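Local coordinates for disulfide bond protein A (Staphylococcus aureus, PDB 3BCI) that probably acts as a thiol-disulfide oxidoreductase of the DsbA family, introducing disulfide bonds into folding proteins through a redox-active cysteine pair, at residues T149-F154 / D162-E167; E158-E161 / E167-E170; V16-Y21 / K143-K148; E28-V33 / F82-F87; A67-L72 / E136-I141. All blocks are in the same frame, centred on the assembly; numbering follows the deposited sequence.

Contact 1 of 5, residues T149-F154 / D162-E167; sequences TTPTAF and DPYDYE
With chi1 at -60°, Y164 sets its ring carbon CG beside its backbone N and anti to the carbonyl carbon, and the phenol so placed extends to P151, whose preceding peptide bond is cis. The side chains cross at about a right angle, and the pyrrolidine meets the aromatic ring obliquely: Y164 OH lies 3.3 Å from both CG and CD of P151, and Y164 CZ is 3.8 Å from P151 CG. Two residues on, in strand 152-155, A153 CB meets P163 CB at 4.2 Å. A type I turn from D162 to D165 holds P163 and Y164 in place. Within it, an Asx turn is closed by Y164 N donating to D162 OD1 (3.0 Å), which is approached from above the carboxylate plane. D165, the N-cap of helix 166-174, adds a weak capping bond to E167 N. A cis-proline beside the CxxC motif is a hallmark of the thioredoxin fold; here P151 touches that motif, C23 to C26, and both P151 and Y164 pack on Y25. No hydrogen bond joins the segments; van der Waals packing of P151 on the Y164 phenol and of A153 on P163 carries the contact, while the turn's polar bonds position those surfaces.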
# COMPACT_ATOMS: atom_id res chain seq x y z
N THR A 149 4.66 -15.64 -2.64
CA THR A 149 3.90 -15.41 -1.43
C THR A 149 3.82 -13.96 -0.97
O THR A 149 4.69 -13.14 -1.26
CB THR A 149 4.47 -16.23 -0.26
OG1 THR A 149 5.88 -15.99 -0.16
CG2 THR A 149 4.23 -17.71 -0.49
N THR A 150 2.75 -13.66 -0.25
CA THR A 150 2.53 -12.33 0.31
C THR A 150 2.03 -12.55 1.73
O THR A 150 1.33 -13.51 1.99
CB THR A 150 1.45 -11.55 -0.48
OG1 THR A 150 0.23 -12.29 -0.47
CG2 THR A 150 1.89 -11.33 -1.91
N PRO A 151 2.42 -11.68 2.66
CA PRO A 151 3.29 -10.53 2.38
C PRO A 151 4.77 -10.89 2.37
O PRO A 151 5.20 -11.81 3.06
CB PRO A 151 2.96 -9.58 3.52
CG PRO A 151 2.74 -10.53 4.67
CD PRO A 151 1.89 -11.62 4.03
N THR A 152 5.54 -10.17 1.57
CA THR A 152 6.99 -10.37 1.50
C THR A 152 7.59 -8.98 1.33
O THR A 152 6.98 -8.11 0.71
CB THR A 152 7.41 -11.28 0.31
OG1 THR A 152 6.73 -10.89 -0.88
CG2 THR A 152 7.11 -12.74 0.63
N ALA A 153 8.77 -8.78 1.90
CA ALA A 153 9.43 -7.48 1.81
C ALA A 153 10.87 -7.62 1.38
O ALA A 153 11.53 -8.62 1.69
CB ALA A 153 9.34 -6.76 3.16
N PHE A 154 11.36 -6.62 0.66
CA PHE A 154 12.72 -6.59 0.17
C PHE A 154 13.31 -5.20 0.36
O PHE A 154 12.60 -4.20 0.28
CB PHE A 154 12.74 -6.94 -1.33
CG PHE A 154 12.25 -8.33 -1.64
CD1 PHE A 154 13.15 -9.39 -1.75
CD2 PHE A 154 10.89 -8.58 -1.81
CE1 PHE A 154 12.69 -10.68 -2.02
CE2 PHE A 154 10.43 -9.86 -2.08
CZ PHE A 154 11.33 -10.91 -2.19
N ASP A 162 12.35 -11.63 8.35
CA ASP A 162 11.05 -11.72 9.01
C ASP A 162 10.32 -10.40 8.72
O ASP A 162 10.48 -9.42 9.45
CB ASP A 162 11.22 -11.90 10.51
CG ASP A 162 9.90 -12.01 11.24
OD1 ASP A 162 8.85 -11.89 10.58
OD2 ASP A 162 9.92 -12.22 12.47
N PRO A 163 9.48 -10.38 7.67
CA PRO A 163 8.73 -9.18 7.28
C PRO A 163 7.73 -8.66 8.31
O PRO A 163 7.17 -7.59 8.13
CB PRO A 163 8.07 -9.61 5.97
CG PRO A 163 7.76 -11.06 6.25
CD PRO A 163 9.06 -11.54 6.87
N TYR A 164 7.54 -9.42 9.38
CA TYR A 164 6.61 -9.02 10.43
C TYR A 164 7.34 -8.36 11.59
O TYR A 164 6.72 -7.85 12.51
CB TYR A 164 5.85 -10.23 10.96
CG TYR A 164 5.03 -10.94 9.91
CD1 TYR A 164 3.82 -10.42 9.47
CD2 TYR A 164 5.49 -12.13 9.33
CE1 TYR A 164 3.07 -11.06 8.49
CE2 TYR A 164 4.74 -12.78 8.35
CZ TYR A 164 3.54 -12.23 7.93
OH TYR A 164 2.80 -12.86 6.95
N ASP A 165 8.66 -8.35 11.53
CA ASP A 165 9.46 -7.78 12.60
C ASP A 165 10.26 -6.55 12.17
O ASP A 165 11.17 -6.63 11.35
CB ASP A 165 10.39 -8.87 13.15
CG ASP A 165 11.31 -8.37 14.23
OD1 ASP A 165 10.98 -7.37 14.90
OD2 ASP A 165 12.37 -9.00 14.42
N TYR A 166 9.91 -5.40 12.74
CA TYR A 166 10.60 -4.16 12.42
C TYR A 166 12.11 -4.30 12.51
O TYR A 166 12.83 -3.81 11.64
CB TYR A 166 10.13 -3.04 13.36
CG TYR A 166 11.04 -1.83 13.34
CD1 TYR A 166 11.14 -1.02 12.22
CD2 TYR A 166 11.84 -1.53 14.45
CE1 TYR A 166 12.01 0.07 12.19
CE2 TYR A 166 12.71 -0.45 14.43
CZ TYR A 166 12.79 0.35 13.30
OH TYR A 166 13.66 1.41 13.28
N GLU A 167 12.60 -4.97 13.55
CA GLU A 167 14.03 -5.13 13.73
C GLU A 167 14.71 -5.88 12.59
O GLU A 167 15.91 -5.74 12.38
CB GLU A 167 14.33 -5.85 15.06
CG GLU A 167 13.57 -5.26 16.23
CD GLU A 167 14.21 -5.59 17.57
OE1 GLU A 167 14.63 -6.75 17.76
OE2 GLU A 167 14.28 -4.68 18.42

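Contact 2 of 5, residues E158-E161 / E167-E170; sequences EKVE and ESYE
V160 and Y169 set their side chains at about a right angle, the methyl CG1 of V160 standing over one face of the tyrosine ring. The carbon sits above the middle of the ring, 3.9 Å from the centroid and 11° off the normal, a CH-pi contact. CG2, the second valine branch, lies off to the CD1-CE1 side, 4.1 Å from Y169 CE1. The rotamer explains this division: CG1 is anti to the backbone N of V160 (chi1 178°) and takes the central place. CG1 also abuts the neighbouring helix residue, 3.4 Å from S168 OG, so one methyl is wedged between a ring face and a hydroxyl. The arrangement belongs to the C-terminal beta-beta-alpha unit of the thioredoxin fold, in which the last helix, 166-174, packs against segment 158-161, which carries the edge strand. Helix 24-42 also meets Y169, through L29 and V33, while Y169 OH is hydrogen-bonded to P163 O. The hydroxyl of S168 faces the backbone of E161 without bonding to it directly; D162 N is its protein partner. One water accepts from E161 N at 2.9 Å, donates to S168 O at 3.0 Å and bonds S168 OG at 2.8 Å. A second water bonds S168 OG at 2.9 Å and donates weakly to E161 OE1. The extended E161 side chain also carries its other oxygen, OE2, into a salt bridge with K171, one residue beyond the helical segment.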
# COMPACT_ATOMS: atom_id res chain seq x y z
N GLU A 158 17.07 -7.30 -1.40
CA GLU A 158 17.44 -8.33 -0.43
C GLU A 158 16.20 -8.65 0.40
O GLU A 158 15.52 -7.75 0.91
CB GLU A 158 18.56 -7.82 0.49
CG GLU A 158 19.87 -7.56 -0.23
CD GLU A 158 20.75 -8.80 -0.32
OE1 GLU A 158 20.20 -9.92 -0.43
OE2 GLU A 158 21.98 -8.64 -0.28
N LYS A 159 15.90 -9.94 0.53
CA LYS A 159 14.72 -10.35 1.28
C LYS A 159 14.82 -10.07 2.77
O LYS A 159 15.84 -10.34 3.39
CB LYS A 159 14.45 -11.84 1.07
CG LYS A 159 13.09 -12.29 1.59
CD LYS A 159 12.89 -13.79 1.42
CE LYS A 159 13.10 -14.53 2.74
NZ LYS A 159 12.04 -14.18 3.74
N VAL A 160 13.76 -9.52 3.34
CA VAL A 160 13.71 -9.25 4.76
C VAL A 160 13.39 -10.60 5.41
O VAL A 160 12.35 -11.19 5.14
CB VAL A 160 12.58 -8.24 5.09
CG1 VAL A 160 12.51 -8.00 6.60
CG2 VAL A 160 12.85 -6.92 4.35
N GLU A 161 14.31 -11.09 6.24
CA GLU A 161 14.16 -12.38 6.91
C GLU A 161 12.80 -12.60 7.57
O GLU A 161 12.19 -13.65 7.38
CB GLU A 161 15.28 -12.57 7.94
CG GLU A 161 16.63 -12.92 7.31
CD GLU A 161 17.77 -12.87 8.31
OE1 GLU A 161 17.59 -13.34 9.46
OE2 GLU A 161 18.86 -12.37 7.95
N GLU A 167 12.60 -4.97 13.55
CA GLU A 167 14.03 -5.13 13.73
C GLU A 167 14.71 -5.88 12.59
O GLU A 167 15.91 -5.74 12.38
CB GLU A 167 14.33 -5.85 15.06
CG GLU A 167 13.57 -5.26 16.23
CD GLU A 167 14.21 -5.59 17.57
OE1 GLU A 167 14.63 -6.75 17.76
OE2 GLU A 167 14.28 -4.68 18.42
N SER A 168 13.94 -6.68 11.86
CA SER A 168 14.51 -7.41 10.74
C SER A 168 14.78 -6.44 9.58
O SER A 168 15.69 -6.64 8.78
CB SER A 168 13.57 -8.53 10.30
OG SER A 168 14.18 -9.33 9.31
N TYR A 169 13.97 -5.39 9.49
CA TYR A 169 14.16 -4.38 8.45
C TYR A 169 15.37 -3.54 8.84
O TYR A 169 16.27 -3.30 8.03
CB TYR A 169 12.95 -3.47 8.33
CG TYR A 169 11.70 -4.12 7.79
CD1 TYR A 169 11.25 -3.85 6.50
CD2 TYR A 169 10.97 -5.01 8.58
CE1 TYR A 169 10.10 -4.44 6.00
CE2 TYR A 169 9.81 -5.61 8.09
CZ TYR A 169 9.38 -5.33 6.80
OH TYR A 169 8.25 -5.92 6.32
N GLU A 170 15.37 -3.10 10.09
CA GLU A 170 16.44 -2.28 10.64
C GLU A 170 17.79 -2.96 10.43
O GLU A 170 18.80 -2.30 10.17
CB GLU A 170 16.18 -2.04 12.13
CG GLU A 170 17.10 -1.05 12.79
CD GLU A 170 16.63 -0.66 14.17
OE1 GLU A 170 16.40 -1.57 15.00
OE2 GLU A 170 16.47 0.55 14.43
O HOH W 1 16.02 -10.89 10.89
O HOH W 2 16.20 -9.17 7.34

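Contact 3 of 5, residues V16-Y21 / K143-K148; sequences VVYGDY and KDNHIK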
# COMPACT_ATOMS: atom_id res chain seq x y z
N VAL A 16 10.51 -2.41 -0.38
CA VAL A 16 9.32 -2.82 -1.12
C VAL A 16 8.55 -3.89 -0.35
O VAL A 16 9.12 -4.89 0.10
CB VAL A 16 9.68 -3.41 -2.50
CG1 VAL A 16 8.40 -3.77 -3.26
CG2 VAL A 16 10.52 -2.42 -3.30
N VAL A 17 7.25 -3.66 -0.20
CA VAL A 17 6.38 -4.61 0.48
C VAL A 17 5.33 -5.04 -0.53
O VAL A 17 4.65 -4.20 -1.13
CB VAL A 17 5.68 -3.98 1.72
CG1 VAL A 17 4.59 -4.93 2.25
CG2 VAL A 17 6.71 -3.73 2.81
N TYR A 18 5.21 -6.35 -0.73
CA TYR A 18 4.24 -6.92 -1.65
C TYR A 18 3.05 -7.41 -0.84
O TYR A 18 3.22 -8.07 0.18
CB TYR A 18 4.86 -8.10 -2.41
CG TYR A 18 5.91 -7.70 -3.41
CD1 TYR A 18 5.55 -7.33 -4.71
CD2 TYR A 18 7.26 -7.72 -3.08
CE1 TYR A 18 6.52 -7.00 -5.65
CE2 TYR A 18 8.24 -7.38 -4.01
CZ TYR A 18 7.86 -7.03 -5.29
OH TYR A 18 8.83 -6.74 -6.23
N GLY A 19 1.84 -7.08 -1.29
CA GLY A 19 0.67 -7.51 -0.57
C GLY A 19 -0.66 -7.21 -1.23
O GLY A 19 -0.75 -7.04 -2.45
N ASP A 20 -1.70 -7.14 -0.42
CA ASP A 20 -3.06 -6.87 -0.88
C ASP A 20 -3.82 -6.38 0.34
O ASP A 20 -3.66 -6.93 1.43
CB ASP A 20 -3.69 -8.17 -1.41
CG ASP A 20 -5.04 -7.94 -2.09
OD1 ASP A 20 -5.86 -7.17 -1.54
OD2 ASP A 20 -5.28 -8.53 -3.16
N TYR A 21 -4.64 -5.34 0.18
CA TYR A 21 -5.39 -4.80 1.30
C TYR A 21 -6.38 -5.81 1.89
O TYR A 21 -6.82 -5.65 3.02
CB TYR A 21 -6.15 -3.53 0.87
CG TYR A 21 -5.26 -2.32 0.72
CD1 TYR A 21 -4.60 -1.78 1.82
CD2 TYR A 21 -5.07 -1.72 -0.52
CE1 TYR A 21 -3.77 -0.69 1.70
CE2 TYR A 21 -4.23 -0.61 -0.66
CZ TYR A 21 -3.58 -0.11 0.45
OH TYR A 21 -2.74 0.98 0.34
N LYS A 143 4.65 -10.00 -10.82
CA LYS A 143 4.86 -11.15 -11.69
C LYS A 143 6.30 -11.18 -12.22
O LYS A 143 6.97 -12.21 -12.13
CB LYS A 143 3.88 -11.10 -12.86
CG LYS A 143 4.00 -12.28 -13.82
CD LYS A 143 3.02 -12.17 -14.97
CE LYS A 143 3.15 -13.35 -15.92
NZ LYS A 143 2.24 -13.23 -17.10
N ASP A 144 6.77 -10.06 -12.76
CA ASP A 144 8.12 -9.98 -13.31
C ASP A 144 9.18 -10.23 -12.24
O ASP A 144 10.26 -10.73 -12.56
CB ASP A 144 8.34 -8.62 -13.97
CG ASP A 144 7.45 -8.41 -15.18
OD1 ASP A 144 6.62 -9.30 -15.47
OD2 ASP A 144 7.57 -7.35 -15.84
N ASN A 145 8.89 -9.88 -10.99
CA ASN A 145 9.83 -10.09 -9.90
C ASN A 145 9.67 -11.48 -9.29
O ASN A 145 10.30 -11.80 -8.27
CB ASN A 145 9.66 -9.02 -8.82
CG ASN A 145 10.35 -7.71 -9.18
OD1 ASN A 145 11.57 -7.60 -9.08
ND2 ASN A 145 9.58 -6.72 -9.60
N HIS A 146 8.82 -12.29 -9.91
CA HIS A 146 8.58 -13.66 -9.46
C HIS A 146 8.17 -13.75 -8.00
O HIS A 146 8.67 -14.60 -7.25
CB HIS A 146 9.83 -14.49 -9.72
CG HIS A 146 10.32 -14.42 -11.13
ND1 HIS A 146 9.68 -15.05 -12.18
CD2 HIS A 146 11.35 -13.73 -11.68
CE1 HIS A 146 10.29 -14.75 -13.31
NE2 HIS A 146 11.31 -13.95 -13.04
N ILE A 147 7.25 -12.89 -7.57
CA ILE A 147 6.79 -12.90 -6.19
C ILE A 147 5.69 -13.93 -6.03
O ILE A 147 4.61 -13.79 -6.62
CB ILE A 147 6.27 -11.52 -5.76
CG1 ILE A 147 7.35 -10.46 -5.98
CG2 ILE A 147 5.86 -11.56 -4.28
CD1 ILE A 147 8.66 -10.76 -5.27
N LYS A 148 5.96 -14.96 -5.24
CA LYS A 148 4.99 -16.03 -5.01
C LYS A 148 4.07 -15.76 -3.83
O LYS A 148 2.85 -15.67 -3.97
CB LYS A 148 5.72 -17.35 -4.78
CG LYS A 148 6.52 -17.85 -5.97
CD LYS A 148 7.26 -19.14 -5.62
CE LYS A 148 6.29 -20.22 -5.14
NZ LYS A 148 7.00 -21.43 -4.65
O HOH W 3 11.39 -7.49 -5.65
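I147 places CG1 over the centre of one face of the Y18 ring, 3.5 Å from the centroid and 12° off the normal, a close CH-pi contact. The two side chains cross at about a right angle, and the end methyl follows the ring outward, with I147 CD1 3.6 Å from Y18 CE2. On the opposite face, V16 CG1 sits nearer the rim, so the ring is clamped between two aliphatic groups. At its hydroxyl end Y18 meets N145: the OH is 3.5 Å from N145 CB, and a water bonded to Y18 OH at 2.7 Å makes a weak, long link to N145 OD1. The asparagine amide nitrogen is engaged by I141 O. With chi1 at -56°, I147 has CG1 beside its backbone N, which lets that branch reach the ring. Behind these side chains a Schellman motif ends helix 130-144: H146 adopts positive phi, H146 N bonds K143 O at 2.9 Å, and I147 N bonds A142 O. The chain then turns toward strand 152-155, where I147 also touches T152 and F154. Y18 lies on central strand 14-19, between strands 48-53 and 152-155, and its side chain also touches I141 and A142 of helix 130-144.

Contact 4 of 5, residues E28-V33 / F82-F87; sequences ELDEKV and FQKQLF
D30, two turns or so into helix 24-42, carries nearly the whole contact by reaching across to K84 and F87. The helix segments 28-33 and 82-87 cross at -126° with their axes 9.9 Å apart at the closest approach. D30 has CG anti to its backbone N (chi1 -173°), which directs the carboxylate at the other helix. D30 CG lies 3.6 Å from F87 CD1, the carboxylate and ring planes being 35° apart, and OD1 of D30 comes within 4.1 Å of Q83 CG. Its partner oxygen, D30 OD2, rests against the backbone at K84 CA, 3.5 Å away. A water bridges the helices there, donating to D30 OD2 at 2.6 Å and to K84 O at 2.8 Å; this buried acid thus has a solvent-mediated hydrogen bond rather than a direct one across the interface. Next along the helix, E31 turns to a salt bridge with K27. On helix 79-88, the Q83 amide is hydrogen-bonded to Y49 OH and Y21 OH, and F87 meets the Y21 ring and touches C26. The arrangement is that of DsbA proteins, in which an inserted helical domain packs on the helix that begins with the CxxC motif.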
# COMPACT_ATOMS: atom_id res chain seq x y z
N GLU A 28 -1.41 -7.69 9.29
CA GLU A 28 -0.54 -7.93 10.43
C GLU A 28 0.79 -7.23 10.26
O GLU A 28 1.32 -6.64 11.20
CB GLU A 28 -0.28 -9.42 10.60
CG GLU A 28 -1.17 -10.10 11.60
CD GLU A 28 -0.96 -11.60 11.62
OE1 GLU A 28 0.20 -12.05 11.63
OE2 GLU A 28 -1.96 -12.34 11.64
N LEU A 29 1.35 -7.30 9.05
CA LEU A 29 2.62 -6.64 8.79
C LEU A 29 2.45 -5.14 9.03
O LEU A 29 3.27 -4.51 9.70
CB LEU A 29 3.07 -6.91 7.35
CG LEU A 29 4.41 -6.33 6.89
CD1 LEU A 29 4.91 -7.12 5.68
CD2 LEU A 29 4.27 -4.84 6.53
N ASP A 30 1.38 -4.57 8.50
CA ASP A 30 1.13 -3.14 8.66
C ASP A 30 1.08 -2.73 10.14
O ASP A 30 1.73 -1.77 10.54
CB ASP A 30 -0.19 -2.75 7.99
CG ASP A 30 -0.42 -1.26 7.98
OD1 ASP A 30 0.16 -0.57 7.11
OD2 ASP A 30 -1.16 -0.77 8.86
N GLU A 31 0.32 -3.48 10.93
CA GLU A 31 0.16 -3.19 12.35
C GLU A 31 1.45 -3.36 13.15
O GLU A 31 1.75 -2.56 14.03
CB GLU A 31 -0.90 -4.10 12.97
CG GLU A 31 -2.22 -4.12 12.23
CD GLU A 31 -3.17 -5.18 12.77
OE1 GLU A 31 -2.71 -6.32 13.00
OE2 GLU A 31 -4.37 -4.88 12.94
N LYS A 32 2.20 -4.41 12.83
CA LYS A 32 3.43 -4.72 13.54
C LYS A 32 4.68 -3.97 13.09
O LYS A 32 5.54 -3.63 13.91
CB LYS A 32 3.72 -6.22 13.43
CG LYS A 32 2.68 -7.11 14.10
CD LYS A 32 3.02 -8.59 13.90
CE LYS A 32 2.10 -9.50 14.70
NZ LYS A 32 2.48 -10.93 14.55
N VAL A 33 4.79 -3.72 11.80
CA VAL A 33 5.98 -3.09 11.24
C VAL A 33 5.94 -1.59 10.93
O VAL A 33 6.85 -0.84 11.30
CB VAL A 33 6.39 -3.83 9.94
CG1 VAL A 33 7.55 -3.12 9.27
CG2 VAL A 33 6.74 -5.27 10.26
N PHE A 82 -3.61 6.54 5.18
CA PHE A 82 -4.65 5.91 4.37
C PHE A 82 -4.47 4.39 4.42
O PHE A 82 -5.42 3.64 4.63
CB PHE A 82 -4.55 6.38 2.92
CG PHE A 82 -5.62 5.81 2.03
CD1 PHE A 82 -6.92 6.28 2.13
CD2 PHE A 82 -5.34 4.77 1.15
CE1 PHE A 82 -7.93 5.72 1.36
CE2 PHE A 82 -6.34 4.21 0.37
CZ PHE A 82 -7.64 4.68 0.48
N GLN A 83 -3.23 3.96 4.21
CA GLN A 83 -2.90 2.55 4.21
C GLN A 83 -3.24 1.91 5.55
O GLN A 83 -3.90 0.87 5.62
CB GLN A 83 -1.42 2.40 3.87
CG GLN A 83 -0.98 1.01 3.52
CD GLN A 83 0.33 1.00 2.76
OE1 GLN A 83 1.36 1.46 3.26
NE2 GLN A 83 0.29 0.50 1.53
N LYS A 84 -2.79 2.54 6.63
CA LYS A 84 -3.06 2.02 7.97
C LYS A 84 -4.56 1.92 8.23
O LYS A 84 -5.06 0.89 8.68
CB LYS A 84 -2.42 2.92 9.03
CG LYS A 84 -2.74 2.52 10.47
CD LYS A 84 -1.91 3.32 11.46
CE LYS A 84 -2.27 4.80 11.40
NZ LYS A 84 -1.17 5.64 11.95
N GLN A 85 -5.27 3.01 7.94
CA GLN A 85 -6.71 3.06 8.16
C GLN A 85 -7.48 2.07 7.28
O GLN A 85 -8.51 1.55 7.70
CB GLN A 85 -7.22 4.49 7.93
CG GLN A 85 -6.83 5.46 9.05
CD GLN A 85 -7.19 6.90 8.74
OE1 GLN A 85 -8.29 7.19 8.26
NE2 GLN A 85 -6.27 7.82 9.02
N LEU A 86 -6.99 1.81 6.08
CA LEU A 86 -7.68 0.88 5.20
C LEU A 86 -7.49 -0.56 5.69
O LEU A 86 -8.44 -1.34 5.74
CB LEU A 86 -7.18 1.02 3.75
CG LEU A 86 -7.95 0.20 2.70
CD1 LEU A 86 -9.44 0.51 2.79
CD2 LEU A 86 -7.43 0.54 1.30
N PHE A 87 -6.26 -0.92 6.06
CA PHE A 87 -6.01 -2.27 6.58
C PHE A 87 -6.85 -2.50 7.83
O PHE A 87 -7.35 -3.60 8.05
CB PHE A 87 -4.53 -2.45 6.92
CG PHE A 87 -3.70 -2.97 5.78
CD1 PHE A 87 -2.62 -2.25 5.30
CD2 PHE A 87 -3.99 -4.20 5.20
CE1 PHE A 87 -1.83 -2.73 4.26
CE2 PHE A 87 -3.21 -4.70 4.15
CZ PHE A 87 -2.13 -3.96 3.68
O HOH W 4 -3.50 -1.03 9.99

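Contact 5 of 5, residues A67-L72 / E136-I141; sequences ASHAVL and EKDKKI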
# COMPACT_ATOMS: atom_id res chain seq x y z
N ALA A 67 -7.64 3.32 -5.71
CA ALA A 67 -7.87 4.41 -4.76
C ALA A 67 -6.59 4.68 -3.99
O ALA A 67 -6.22 5.84 -3.76
CB ALA A 67 -9.00 4.06 -3.80
N SER A 68 -5.91 3.61 -3.59
CA SER A 68 -4.66 3.71 -2.84
C SER A 68 -3.61 4.47 -3.65
O SER A 68 -2.94 5.37 -3.14
CB SER A 68 -4.14 2.31 -2.50
OG SER A 68 -2.94 2.36 -1.76
N HIS A 69 -3.46 4.11 -4.93
CA HIS A 69 -2.50 4.77 -5.80
C HIS A 69 -2.88 6.22 -6.07
O HIS A 69 -2.01 7.08 -6.25
CB HIS A 69 -2.34 4.00 -7.11
CG HIS A 69 -1.36 2.88 -7.03
ND1 HIS A 69 0.00 3.08 -6.98
CD2 HIS A 69 -1.54 1.53 -6.94
CE1 HIS A 69 0.62 1.92 -6.87
NE2 HIS A 69 -0.29 0.97 -6.84
N ALA A 70 -4.18 6.51 -6.10
CA ALA A 70 -4.63 7.88 -6.33
C ALA A 70 -4.20 8.73 -5.13
O ALA A 70 -3.69 9.84 -5.29
CB ALA A 70 -6.16 7.92 -6.51
N VAL A 71 -4.41 8.20 -3.93
CA VAL A 71 -4.03 8.91 -2.71
C VAL A 71 -2.52 9.17 -2.70
O VAL A 71 -2.08 10.28 -2.39
CB VAL A 71 -4.40 8.10 -1.44
CG1 VAL A 71 -3.81 8.76 -0.19
CG2 VAL A 71 -5.92 8.01 -1.31
N LEU A 72 -1.74 8.15 -3.03
CA LEU A 72 -0.29 8.27 -3.06
C LEU A 72 0.20 9.38 -3.99
O LEU A 72 1.05 10.19 -3.62
CB LEU A 72 0.34 6.93 -3.48
CG LEU A 72 1.84 6.97 -3.75
CD1 LEU A 72 2.58 7.35 -2.47
CD2 LEU A 72 2.32 5.60 -4.26
N GLU A 136 -2.77 -1.53 -12.22
CA GLU A 136 -2.52 -2.63 -13.14
C GLU A 136 -1.04 -3.00 -13.16
O GLU A 136 -0.69 -4.17 -13.11
CB GLU A 136 -2.95 -2.26 -14.56
CG GLU A 136 -4.46 -2.15 -14.77
CD GLU A 136 -5.20 -3.43 -14.44
OE1 GLU A 136 -4.66 -4.52 -14.75
OE2 GLU A 136 -6.32 -3.36 -13.89
N LYS A 137 -0.19 -1.98 -13.23
CA LYS A 137 1.25 -2.19 -13.28
C LYS A 137 1.77 -2.97 -12.08
O LYS A 137 2.68 -3.78 -12.21
CB LYS A 137 1.97 -0.84 -13.38
CG LYS A 137 3.46 -0.95 -13.68
CD LYS A 137 4.15 0.41 -13.64
CE LYS A 137 5.63 0.29 -14.03
NZ LYS A 137 6.35 1.59 -13.91
N ASP A 138 1.19 -2.72 -10.91
CA ASP A 138 1.60 -3.42 -9.69
C ASP A 138 1.55 -4.94 -9.89
O ASP A 138 2.41 -5.67 -9.40
CB ASP A 138 0.69 -3.05 -8.52
CG ASP A 138 1.25 -1.91 -7.69
OD1 ASP A 138 2.24 -1.27 -8.11
OD2 ASP A 138 0.68 -1.65 -6.60
N LYS A 139 0.54 -5.42 -10.60
CA LYS A 139 0.43 -6.85 -10.82
C LYS A 139 1.57 -7.34 -11.70
O LYS A 139 2.10 -8.43 -11.49
CB LYS A 139 -0.91 -7.19 -11.46
CG LYS A 139 -2.09 -6.60 -10.72
CD LYS A 139 -3.38 -6.86 -11.46
CE LYS A 139 -3.98 -8.18 -11.05
NZ LYS A 139 -4.88 -8.71 -12.11
N LYS A 140 1.94 -6.53 -12.68
CA LYS A 140 3.03 -6.87 -13.59
C LYS A 140 4.36 -6.86 -12.83
O LYS A 140 5.23 -7.71 -13.06
CB LYS A 140 3.08 -5.87 -14.75
CG LYS A 140 4.16 -6.16 -15.78
CD LYS A 140 4.14 -5.14 -16.90
CE LYS A 140 5.22 -5.42 -17.93
NZ LYS A 140 6.58 -5.35 -17.32
N ILE A 141 4.52 -5.90 -11.93
CA ILE A 141 5.75 -5.81 -11.15
C ILE A 141 5.94 -7.08 -10.32
O ILE A 141 7.01 -7.68 -10.33
CB ILE A 141 5.72 -4.58 -10.21
CG1 ILE A 141 5.77 -3.29 -11.04
CG2 ILE A 141 6.89 -4.64 -9.22
CD1 ILE A 141 5.60 -2.01 -10.22
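In the helical segments 67-72 and 136-141 the closest CA atoms, those of H69 and D138, are 10.0 Å apart, a span bridged by one pair of side chains approaching from opposite directions. H69 NE2 donates to D138 OD2 at 2.8 Å with an N-H...O angle of 165°, a nearly straight bond. The oxygen lies in the plane of the imidazole, at its edge, but on the acid's side the nitrogen arrives from well above the carboxylate, and the ring and carboxylate planes are 67° apart. The other carboxylate oxygen, D138 OD1, is 3.6 Å from H69 NE2, so the histidine grips one oxygen. That same OD2 also accepts from N53 N at the end of strand 48-53, giving the buried acid two donors that bind it both to a helix and to the sheet. With chi1 at -85°, H69 keeps its ring beside its backbone N, where it also rests on S131 and A134 of helix 130-144. D138 touches V52 as well. Such a His-carboxylate bond here joins helix 61-74 of the helical domain to helix 130-144, which borders the central sheet, as is consistent with the DsbA architecture of a helical insertion in a thioredoxin fold.

Overall arrangement
From the N terminus, strand 14-19 opens contact 3, the longest loop, which closes only at residues 143-148 after the helical region has been traversed. Contacts 4 and 5 nest inside it and cross each other: 28-33, 67-72, 82-87 and 136-141 alternate along the chain. They tie helix 24-42 to helix 79-88 and helix 61-74 to helix 130-144, and F82 packs on S68 and V71 between them. Contact 1 opens directly after contact 3, at 149-154, leading into strand 152-155. Contact 2 opens at 158-161, inside contact 1's loop, and closes at 167-170, sharing E167 with it. Both fasten helix 166-174 to the sheet, where strand 152-155 pairs with the strand of contact 3.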